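PDB 6DQ3: polysaccharide deacetylase from Streptococcus pyogenes, which removes N-linked acetyl groups from the cell wall linkage unit of streptococcal rhamnopolysaccharides, as a zinc-dependent enzyme of carbohydrate esterase family 4. Local coordinates for residues A[99-105]-A[129-135]; A[167-172]-A[190-195]. All blocks are in the same frame, centred on the assembly; numbering follows the deposited sequence.

Contact 1: residues A[99-105]-A[129-135]; sequences TNNVITG and SFQDHTV. With ZN (zinc ion), chain D.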
loop_
_atom_site.group_PDB
_atom_site.type_symbol
_atom_site.label_atom_id
_atom_site.label_comp_id
_atom_site.label_asym_id
_atom_site.label_seq_id
_atom_site.Cartn_x
_atom_site.Cartn_y
_atom_site.Cartn_z
ATOM N N THR A 99 -2.046 1.139 4.875
ATOM C CA THR A 99 -2.802 1.546 3.702
ATOM C C THR A 99 -3.067 0.336 2.826
ATOM O O THR A 99 -2.167 -0.474 2.585
ATOM C CB THR A 99 -2.038 2.595 2.868
ATOM O OG1 THR A 99 -1.875 3.793 3.627
ATOM C CG2 THR A 99 -2.788 2.910 1.574
ATOM N N ASN A 100 -4.296 0.212 2.338
ATOM C CA ASN A 100 -4.612 -0.791 1.333
ATOM C C ASN A 100 -5.007 -0.112 0.026
ATOM O O ASN A 100 -5.867 0.775 0.011
ATOM C CB ASN A 100 -5.735 -1.721 1.782
ATOM C CG ASN A 100 -5.839 -2.946 0.903
ATOM O OD1 ASN A 100 -6.188 -2.848 -0.274
ATOM N ND2 ASN A 100 -5.514 -4.106 1.459
ATOM N N ASN A 101 -4.390 -0.546 -1.064
ATOM C CA ASN A 101 -4.657 -0.003 -2.389
ATOM C C ASN A 101 -5.735 -0.842 -3.062
ATOM O O ASN A 101 -5.525 -2.026 -3.349
ATOM C CB ASN A 101 -3.349 0.026 -3.167
ATOM C CG ASN A 101 -2.300 0.863 -2.454
ATOM O OD1 ASN A 101 -2.573 1.998 -2.069
ATOM N ND2 ASN A 101 -1.117 0.298 -2.238
ATOM N N VAL A 102 -6.878 -0.211 -3.329
ATOM C CA VAL A 102 -8.135 -0.912 -3.553
ATOM C C VAL A 102 -8.443 -1.016 -5.042
ATOM O O VAL A 102 -8.370 -0.023 -5.783
ATOM C CB VAL A 102 -9.296 -0.217 -2.821
ATOM C CG1 VAL A 102 -10.614 -0.944 -3.114
ATOM C CG2 VAL A 102 -9.031 -0.127 -1.324
ATOM N N ILE A 103 -8.823 -2.221 -5.465
ATOM C CA ILE A 103 -9.356 -2.478 -6.797
ATOM C C ILE A 103 -10.860 -2.244 -6.707
ATOM O O ILE A 103 -11.608 -3.112 -6.252
ATOM C CB ILE A 103 -9.036 -3.898 -7.266
ATOM C CG1 ILE A 103 -7.531 -4.165 -7.176
ATOM C CG2 ILE A 103 -9.549 -4.133 -8.675
ATOM C CD1 ILE A 103 -7.152 -5.624 -7.388
ATOM N N THR A 104 -11.317 -1.066 -7.141
ATOM C CA THR A 104 -12.677 -0.665 -6.796
ATOM C C THR A 104 -13.723 -1.514 -7.505
ATOM O O THR A 104 -14.822 -1.697 -6.974
ATOM C CB THR A 104 -12.898 0.817 -7.100
ATOM O OG1 THR A 104 -12.681 1.074 -8.491
ATOM C CG2 THR A 104 -11.944 1.664 -6.264
ATOM N N GLY A 105 -13.408 -2.042 -8.690
ATOM C CA GLY A 105 -14.381 -2.845 -9.411
ATOM C C GLY A 105 -14.786 -4.111 -8.677
ATOM O O GLY A 105 -15.955 -4.504 -8.702
ATOM N N SER A 129 -6.009 3.266 5.998
ATOM C CA SER A 129 -6.275 4.151 4.873
ATOM C C SER A 129 -6.471 3.320 3.612
ATOM O O SER A 129 -5.846 2.271 3.432
ATOM C CB SER A 129 -5.129 5.154 4.680
ATOM O OG SER A 129 -5.399 6.061 3.628
ATOM N N PHE A 130 -7.344 3.793 2.731
ATOM C CA PHE A 130 -7.692 3.051 1.527
ATOM C C PHE A 130 -7.513 3.938 0.303
ATOM O O PHE A 130 -8.239 4.921 0.117
ATOM C CB PHE A 130 -9.100 2.496 1.660
ATOM C CG PHE A 130 -9.221 1.571 2.826
ATOM C CD1 PHE A 130 -8.828 0.253 2.706
ATOM C CD2 PHE A 130 -9.639 2.036 4.060
ATOM C CE1 PHE A 130 -8.891 -0.600 3.780
ATOM C CE2 PHE A 130 -9.707 1.184 5.143
ATOM C CZ PHE A 130 -9.329 -0.134 5.003
ATOM N N GLN A 131 -6.529 3.586 -0.509
ATOM C CA GLN A 131 -6.105 4.375 -1.645
ATOM C C GLN A 131 -6.401 3.603 -2.931
ATOM O O GLN A 131 -7.108 2.586 -2.928
ATOM C CB GLN A 131 -4.628 4.747 -1.480
ATOM C CG GLN A 131 -4.320 5.525 -0.187
ATOM C CD GLN A 131 -5.006 6.882 -0.117
ATOM O OE1 GLN A 131 -4.956 7.662 -1.063
ATOM N NE2 GLN A 131 -5.662 7.162 1.004
ATOM N N ASP A 132 -5.869 4.098 -4.045
ATOM C CA ASP A 132 -6.331 3.673 -5.358
ATOM C C ASP A 132 -5.483 2.558 -5.948
ATOM O O ASP A 132 -4.254 2.571 -5.850
ATOM C CB ASP A 132 -6.341 4.869 -6.312
ATOM C CG ASP A 132 -7.028 4.559 -7.616
ATOM O OD1 ASP A 132 -6.381 3.970 -8.505
ATOM O OD2 ASP A 132 -8.221 4.887 -7.732
ATOM N N HIS A 133 -6.163 1.583 -6.568
ATOM C CA HIS A 133 -5.501 0.520 -7.313
ATOM C C HIS A 133 -6.260 0.216 -8.601
ATOM O O HIS A 133 -6.306 -0.936 -9.045
ATOM C CB HIS A 133 -5.353 -0.730 -6.442
ATOM C CG HIS A 133 -4.225 -1.630 -6.847
ATOM N ND1 HIS A 133 -3.042 -1.163 -7.383
ATOM C CD2 HIS A 133 -4.096 -2.975 -6.768
ATOM C CE1 HIS A 133 -2.241 -2.186 -7.632
ATOM N NE2 HIS A 133 -2.858 -3.297 -7.267
ATOM N N THR A 134 -6.857 1.255 -9.201
ATOM C CA THR A 134 -7.633 1.229 -10.438
ATOM C C THR A 134 -8.980 0.535 -10.261
ATOM O O THR A 134 -9.260 -0.058 -9.213
ATOM C CB THR A 134 -6.880 0.555 -11.595
ATOM O OG1 THR A 134 -6.951 -0.869 -11.459
ATOM C CG2 THR A 134 -5.430 1.010 -11.665
ATOM N N VAL A 135 -9.819 0.609 -11.296
ATOM C CA VAL A 135 -11.123 -0.044 -11.258
ATOM C C VAL A 135 -10.989 -1.532 -11.550
ATOM O O VAL A 135 -11.461 -2.375 -10.781
ATOM C CB VAL A 135 -12.092 0.624 -12.254
ATOM C CG1 VAL A 135 -13.447 -0.088 -12.224
ATOM C CG2 VAL A 135 -12.247 2.106 -11.973
HETATM ZN ZN ZN D . -2.367 -5.352 -7.809
HETATM O O HOH W 1 -1.750 -7.623 -8.173
#
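H133 turns CG away from its backbone N (chi1 -155°), and I103 sets CG1 beside its own N (chi1 -54°). The two side chains run side by side in the same direction, with I103 CG1 3.7 Å from H133 CD2. H133 NE2 binds the zinc ion at 2.2 Å. D78, H133 and H137 form the Asp-His-His metal site characteristic of carbohydrate esterase family 4. H133 ND1 is hydrogen-bonded to A171 O, which fixes the ring's rotation.

Further back, T99 CG2 packs on Q131 CG at 3.5 Å, and N101 OD1 lies 3.5 Å from Q131 CB. N101 ND2 is hydrogen-bonded to D77 OD1. The Q131 chain bends at chi2, and its NE2 donates to S129 OG. Between the parallel strands, N100 N bonds to S129 O (2.8 Å) and Q131 N to N100 O. Past them, T104 N bonds to T134 O and G105 N to V135 O. D132 OD1 accepts from T134 N in an Asx turn, and OD2 is hydrogen-bonded to S155 OG.

V102 and F130 face helix 117-124, P54 of helix 54-63 covers T99 and Q131, helix 145-162 meets T104 and V135, and strand 71-77 pairs with 98-102 on its far side.

Contact 2: residues A[167-172]-A[190-195]; sequences TIAIAY and YKLGVT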
loop_
_atom_site.group_PDB
_atom_site.type_symbol
_atom_site.label_atom_id
_atom_site.label_comp_id
_atom_site.label_asym_id
_atom_site.label_seq_id
_atom_site.Cartn_x
_atom_site.Cartn_y
_atom_site.Cartn_z
ATOM N N THR A 167 -8.882 10.780 -1.970
ATOM C CA THR A 167 -7.826 9.812 -2.232
ATOM C C THR A 167 -6.643 10.502 -2.894
ATOM O O THR A 167 -6.812 11.229 -3.879
ATOM C CB THR A 167 -8.354 8.695 -3.130
ATOM O OG1 THR A 167 -9.536 8.126 -2.547
ATOM C CG2 THR A 167 -7.308 7.605 -3.307
ATOM N N ILE A 168 -5.443 10.279 -2.365
ATOM C CA ILE A 168 -4.259 10.978 -2.856
ATOM C C ILE A 168 -3.188 10.050 -3.397
ATOM O O ILE A 168 -2.231 10.541 -4.015
ATOM C CB ILE A 168 -3.649 11.887 -1.767
ATOM C CG1 ILE A 168 -3.186 11.062 -0.562
ATOM C CG2 ILE A 168 -4.660 12.922 -1.308
ATOM C CD1 ILE A 168 -2.242 11.819 0.355
ATOM N N ALA A 169 -3.289 8.736 -3.184
ATOM C CA ALA A 169 -2.224 7.820 -3.558
ATOM C C ALA A 169 -2.754 6.728 -4.471
ATOM O O ALA A 169 -3.904 6.295 -4.348
ATOM C CB ALA A 169 -1.578 7.182 -2.313
ATOM N N ILE A 170 -1.894 6.278 -5.385
ATOM C CA ILE A 170 -2.214 5.181 -6.287
ATOM C C ILE A 170 -1.048 4.200 -6.292
ATOM O O ILE A 170 0.119 4.587 -6.158
ATOM C CB ILE A 170 -2.521 5.683 -7.723
ATOM C CG1 ILE A 170 -2.872 4.516 -8.650
ATOM C CG2 ILE A 170 -1.334 6.478 -8.267
ATOM C CD1 ILE A 170 -3.350 4.943 -10.023
ATOM N N ALA A 171 -1.380 2.916 -6.405
ATOM C CA ALA A 171 -0.412 1.863 -6.699
ATOM C C ALA A 171 -0.720 1.335 -8.096
ATOM O O ALA A 171 -1.848 0.912 -8.359
ATOM C CB ALA A 171 -0.482 0.730 -5.669
ATOM N N TYR A 172 0.264 1.372 -8.991
ATOM C CA TYR A 172 0.032 0.921 -10.365
ATOM C C TYR A 172 -0.032 -0.602 -10.408
ATOM O O TYR A 172 0.828 -1.268 -9.818
ATOM C CB TYR A 172 1.133 1.436 -11.293
ATOM C CG TYR A 172 1.339 2.919 -11.127
ATOM C CD1 TYR A 172 0.326 3.812 -11.445
ATOM C CD2 TYR A 172 2.521 3.424 -10.612
ATOM C CE1 TYR A 172 0.487 5.154 -11.262
ATOM C CE2 TYR A 172 2.697 4.773 -10.437
ATOM C CZ TYR A 172 1.674 5.635 -10.759
ATOM O OH TYR A 172 1.834 6.985 -10.585
ATOM N N TYR A 190 -3.620 13.137 -7.990
ATOM C CA TYR A 190 -2.871 12.238 -7.127
ATOM C C TYR A 190 -1.604 12.924 -6.635
ATOM O O TYR A 190 -0.943 13.645 -7.383
ATOM C CB TYR A 190 -2.502 10.962 -7.871
ATOM C CG TYR A 190 -3.646 10.003 -8.035
ATOM C CD1 TYR A 190 -4.052 9.198 -6.982
ATOM C CD2 TYR A 190 -4.316 9.897 -9.240
ATOM C CE1 TYR A 190 -5.096 8.313 -7.128
ATOM C CE2 TYR A 190 -5.355 9.026 -9.397
ATOM C CZ TYR A 190 -5.745 8.229 -8.335
ATOM O OH TYR A 190 -6.787 7.350 -8.483
ATOM N N LYS A 191 -1.259 12.687 -5.374
ATOM C CA LYS A 191 -0.068 13.275 -4.774
ATOM C C LYS A 191 1.075 12.284 -4.642
ATOM O O LYS A 191 2.245 12.691 -4.659
ATOM C CB LYS A 191 -0.401 13.837 -3.388
ATOM C CG LYS A 191 -1.491 14.904 -3.389
ATOM C CD LYS A 191 -1.079 16.106 -4.227
ATOM C CE LYS A 191 -2.170 17.171 -4.289
ATOM N NZ LYS A 191 -1.746 18.340 -5.115
ATOM N N LEU A 192 0.750 10.996 -4.515
ATOM C CA LEU A 192 1.723 9.934 -4.331
ATOM C C LEU A 192 1.405 8.774 -5.259
ATOM O O LEU A 192 0.239 8.480 -5.538
ATOM C CB LEU A 192 1.727 9.409 -2.888
ATOM C CG LEU A 192 2.126 10.382 -1.784
ATOM C CD1 LEU A 192 1.877 9.734 -0.419
ATOM C CD2 LEU A 192 3.569 10.815 -1.924
ATOM N N GLY A 193 2.456 8.104 -5.721
ATOM C CA GLY A 193 2.319 6.901 -6.513
ATOM C C GLY A 193 3.402 5.914 -6.135
ATOM O O GLY A 193 4.552 6.309 -5.929
ATOM N N VAL A 194 3.053 4.635 -6.016
ATOM C CA VAL A 194 4.003 3.610 -5.601
ATOM C C VAL A 194 4.131 2.561 -6.693
ATOM O O VAL A 194 3.147 2.188 -7.340
ATOM C CB VAL A 194 3.613 2.954 -4.256
ATOM C CG1 VAL A 194 3.717 3.982 -3.137
ATOM C CG2 VAL A 194 2.231 2.343 -4.310
ATOM N N THR A 195 5.354 2.079 -6.877
ATOM C CA THR A 195 5.726 1.123 -7.900
ATOM C C THR A 195 6.078 -0.204 -7.228
ATOM O O THR A 195 5.879 -0.385 -6.021
ATOM C CB THR A 195 6.910 1.663 -8.697
ATOM O OG1 THR A 195 8.085 1.574 -7.882
ATOM C CG2 THR A 195 6.679 3.121 -9.098
HETATM O O HOH W 2 2.849 -0.647 -7.914
#
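I170 and Y190 cross at about a right angle. I170 CB sits over one face of the Y190 ring, 4.1 Å from its centroid and offset toward the rim, a CH-pi contact. The same ring turns its edge to the backbone, with I168 O in its plane. Y190 sets CG beside its backbone N (chi1 -76°), which lays the ring along 168-170. Its hydroxyl is hydrogen-bonded to M152 O.

The opposite face of the sheet carries A169, A171, L192 and V194. A169 CB meets L192 CB at 4.0 Å. A171 CB and V194 CG2 are closer, at 3.4 Å, which is tight for two carbons. With CG2 between its backbone N and carbonyl carbon, V194 turns this methyl onto A171. On the I170 side, G193 has no side chain, and Y172 OH lies 4.1 Å from G193 CA. The Y172 hydroxyl is hydrogen-bonded to L208 O.

The strands run parallel. I168 O takes two donors, K191 N at 2.7 Å and L192 N at 3.1 Å. I170 N then bonds to L192 O, and V194 N to I170 O. At the far end, the bond from Y172 N to V194 O is weak, and a water donates to both Y172 O and V194 O.

The pair belongs to a beta-alpha-beta crossover through helix 179-187, which packs on Y172 and Y190. Helix 145-162 lies against I170 and Y190, and helix 54-63 against I168 and L192. Strand 210-214 borders 192-198. On the side away from 192-198, strand 169-171 lies next to 128-132, so the pair borders the zinc-binding end of that strand.

Along the chain, contact 1 comes first. It closes a loop of 23 residues that holds helix 117-124. The chain then passes through helix 145-162 and opens contact 2, which closes a second loop of 17 residues over helix 179-187. The two loops follow in series and neither crosses the other. Their centres are 10 Å apart. They meet where 129-135 lies next to 167-172: backbone bonds join D132 to A169 and A171, and Q131 OE1 lies 2.9 Å from A169 N. Each contact pairs two parallel strands, and the D132 bonds bring the two pairs together beside the zinc site.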